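Long-range contact in M32 carboxypeptidase (Chitinophagaceae bacterium, PDB 7A03), which probably removes single residues from the C-terminus of peptides as a metal-dependent carboxypeptidase of the M32 family: residues N312-Q317 / I447-Y452. Sequence-based numbering, arbitrary orientation.
Sequences NFWKFQ and IASGNY
The hydroxyl of Tyr452 is gripped from two directions: it accepts a nearly straight hydrogen bond from Gln317 NE2 (NE2 to OH 2.9 Å, 169° at the hydrogen) and donates to a water. The water oxygen lies 2.6 Å from Tyr452 OH. The water in turn donates hydrogen bonds to Phe313 O and Ile447 O, tying the two backbones together. The Gln317 amide comes in at the edge of the tyrosine ring, nearly coplanar with it, a bend in the Gln317 chain bringing NE2 to the hydroxyl; NE2 also donates to Gln221 of helix 208-222, which helps fix the amide's rotation. Phe313 CE1 lies 3.6 Å from Tyr452 CZ, the rings meeting obliquely with planes 32° apart. Here helix 443-448 ends against helix 311-324 in a Schellman motif, whose Gly450, at positive phi, sets its CA over the centre of the Phe316 ring, 3.6 Å from the centroid, a CH-pi contact. With CG anti to the backbone N (chi1 177°), the Phe316 ring is carried across to this turn. At the N-terminal ends of both segments, Ile447 CG2 rests 3.8 Å from Phe313 N, and Ala448 CA directs a C-H at Asn312 O, 3.3 Å away.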
loop_
_atom_site.group_PDB
_atom_site.type_symbol
_atom_site.label_atom_id
_atom_site.label_comp_id
_atom_site.label_asym_id
_atom_site.label_seq_id
_atom_site.Cartn_x
_atom_site.Cartn_y
_atom_site.Cartn_z
ATOM N N ASN A 312 -3.936 5.848 23.564
ATOM C CA ASN A 312 -3.249 4.843 24.374
ATOM C C ASN A 312 -1.771 4.751 24.029
ATOM O O ASN A 312 -0.927 4.662 24.923
ATOM C CB ASN A 312 -3.907 3.477 24.203
ATOM C CG ASN A 312 -5.126 3.311 25.064
ATOM O OD1 ASN A 312 -5.311 4.024 26.050
ATOM N ND2 ASN A 312 -5.982 2.371 24.689
ATOM N N PHE A 313 -1.432 4.760 22.738
ATOM C CA PHE A 313 -0.023 4.751 22.335
ATOM C C PHE A 313 0.717 5.950 22.929
ATOM O O PHE A 313 1.830 5.827 23.473
ATOM C CB PHE A 313 0.038 4.791 20.803
ATOM C CG PHE A 313 1.424 4.668 20.211
ATOM C CD1 PHE A 313 2.062 3.444 20.152
ATOM C CD2 PHE A 313 2.053 5.780 19.674
ATOM C CE1 PHE A 313 3.338 3.322 19.563
ATOM C CE2 PHE A 313 3.321 5.684 19.107
ATOM C CZ PHE A 313 3.968 4.447 19.053
ATOM N N TRP A 314 0.100 7.126 22.838
ATOM C CA TRP A 314 0.745 8.349 23.278
ATOM C C TRP A 314 0.769 8.524 24.798
ATOM O O TRP A 314 1.609 9.275 25.283
ATOM C CB TRP A 314 0.241 9.564 22.478
ATOM C CG TRP A 314 0.770 9.462 21.090
ATOM C CD1 TRP A 314 0.107 9.028 19.965
ATOM C CD2 TRP A 314 2.122 9.681 20.697
ATOM N NE1 TRP A 314 0.965 9.005 18.888
ATOM C CE2 TRP A 314 2.206 9.410 19.308
ATOM C CE3 TRP A 314 3.269 10.105 21.372
ATOM C CZ2 TRP A 314 3.398 9.531 18.594
ATOM C CZ3 TRP A 314 4.448 10.239 20.662
ATOM C CH2 TRP A 314 4.509 9.957 19.287
ATOM N N LYS A 315 -0.057 7.801 25.558
ATOM C CA LYS A 315 0.072 7.869 27.012
ATOM C C LYS A 315 1.471 7.460 27.453
ATOM O O LYS A 315 2.047 8.071 28.357
ATOM C CB LYS A 315 -0.964 6.977 27.674
ATOM C CG LYS A 315 -2.364 7.537 27.628
ATOM C CD LYS A 315 -3.359 6.605 28.295
ATOM C CE LYS A 315 -4.789 6.951 27.925
ATOM N NZ LYS A 315 -5.739 6.007 28.581
ATOM N N PHE A 316 2.043 6.443 26.808
ATOM C CA PHE A 316 3.412 6.036 27.086
ATOM C C PHE A 316 4.424 6.837 26.282
ATOM O O PHE A 316 5.454 7.267 26.826
ATOM C CB PHE A 316 3.565 4.537 26.796
ATOM C CG PHE A 316 4.967 4.017 26.970
ATOM C CD1 PHE A 316 5.416 3.622 28.222
ATOM C CD2 PHE A 316 5.823 3.893 25.887
ATOM C CE1 PHE A 316 6.688 3.131 28.391
ATOM C CE2 PHE A 316 7.118 3.405 26.049
ATOM C CZ PHE A 316 7.546 3.019 27.311
ATOM N N GLN A 317 4.171 7.053 24.990
ATOM C CA GLN A 317 5.205 7.666 24.163
ATOM C C GLN A 317 5.340 9.176 24.366
ATOM O O GLN A 317 6.436 9.717 24.198
ATOM C CB GLN A 317 4.997 7.326 22.685
ATOM C CG GLN A 317 5.234 5.858 22.336
ATOM C CD GLN A 317 6.699 5.433 22.427
ATOM O OE1 GLN A 317 7.605 6.267 22.547
ATOM N NE2 GLN A 317 6.930 4.135 22.352
ATOM N N ILE A 447 -0.482 -1.718 25.270
ATOM C CA ILE A 447 -0.130 -0.581 24.425
ATOM C C ILE A 447 0.110 0.669 25.263
ATOM O O ILE A 447 1.121 1.365 25.095
ATOM C CB ILE A 447 -1.185 -0.366 23.323
ATOM C CG1 ILE A 447 -1.150 -1.516 22.316
ATOM C CG2 ILE A 447 -0.944 0.966 22.619
ATOM C CD1 ILE A 447 -2.292 -1.474 21.325
ATOM N N ALA A 448 -0.813 0.968 26.186
ATOM C CA ALA A 448 -0.672 2.136 27.049
ATOM C C ALA A 448 0.538 2.041 27.963
ATOM O O ALA A 448 0.974 3.070 28.493
ATOM C CB ALA A 448 -1.938 2.352 27.895
ATOM N N SER A 449 1.086 0.843 28.170
ATOM C CA SER A 449 2.287 0.682 28.978
ATOM C C SER A 449 3.557 0.518 28.143
ATOM O O SER A 449 4.630 0.283 28.706
ATOM C CB SER A 449 2.136 -0.484 29.959
ATOM O OG SER A 449 2.199 -1.728 29.290
ATOM N N GLY A 450 3.457 0.636 26.819
ATOM C CA GLY A 450 4.618 0.581 25.951
ATOM C C GLY A 450 5.020 -0.802 25.483
ATOM O O GLY A 450 6.100 -0.948 24.896
ATOM N N ASN A 451 4.196 -1.818 25.708
ATOM C CA ASN A 451 4.517 -3.181 25.295
ATOM C C ASN A 451 3.698 -3.497 24.043
ATOM O O ASN A 451 2.477 -3.660 24.121
ATOM C CB ASN A 451 4.173 -4.139 26.437
ATOM C CG ASN A 451 4.557 -5.578 26.133
ATOM O OD1 ASN A 451 5.268 -5.858 25.160
ATOM N ND2 ASN A 451 4.076 -6.502 26.959
ATOM N N TYR A 452 4.364 -3.564 22.889
ATOM C CA TYR A 452 3.713 -3.911 21.630
ATOM C C TYR A 452 3.846 -5.384 21.291
ATOM O O TYR A 452 3.296 -5.832 20.283
ATOM C CB TYR A 452 4.251 -3.020 20.492
ATOM C CG TYR A 452 4.377 -1.595 20.967
ATOM C CD1 TYR A 452 3.302 -0.963 21.566
ATOM C CD2 TYR A 452 5.573 -0.903 20.868
ATOM C CE1 TYR A 452 3.402 0.318 22.065
ATOM C CE2 TYR A 452 5.683 0.386 21.340
ATOM C CZ TYR A 452 4.589 0.994 21.946
ATOM O OH TYR A 452 4.702 2.275 22.433
HETATM O O HOH W 1 2.650 3.166 23.712
#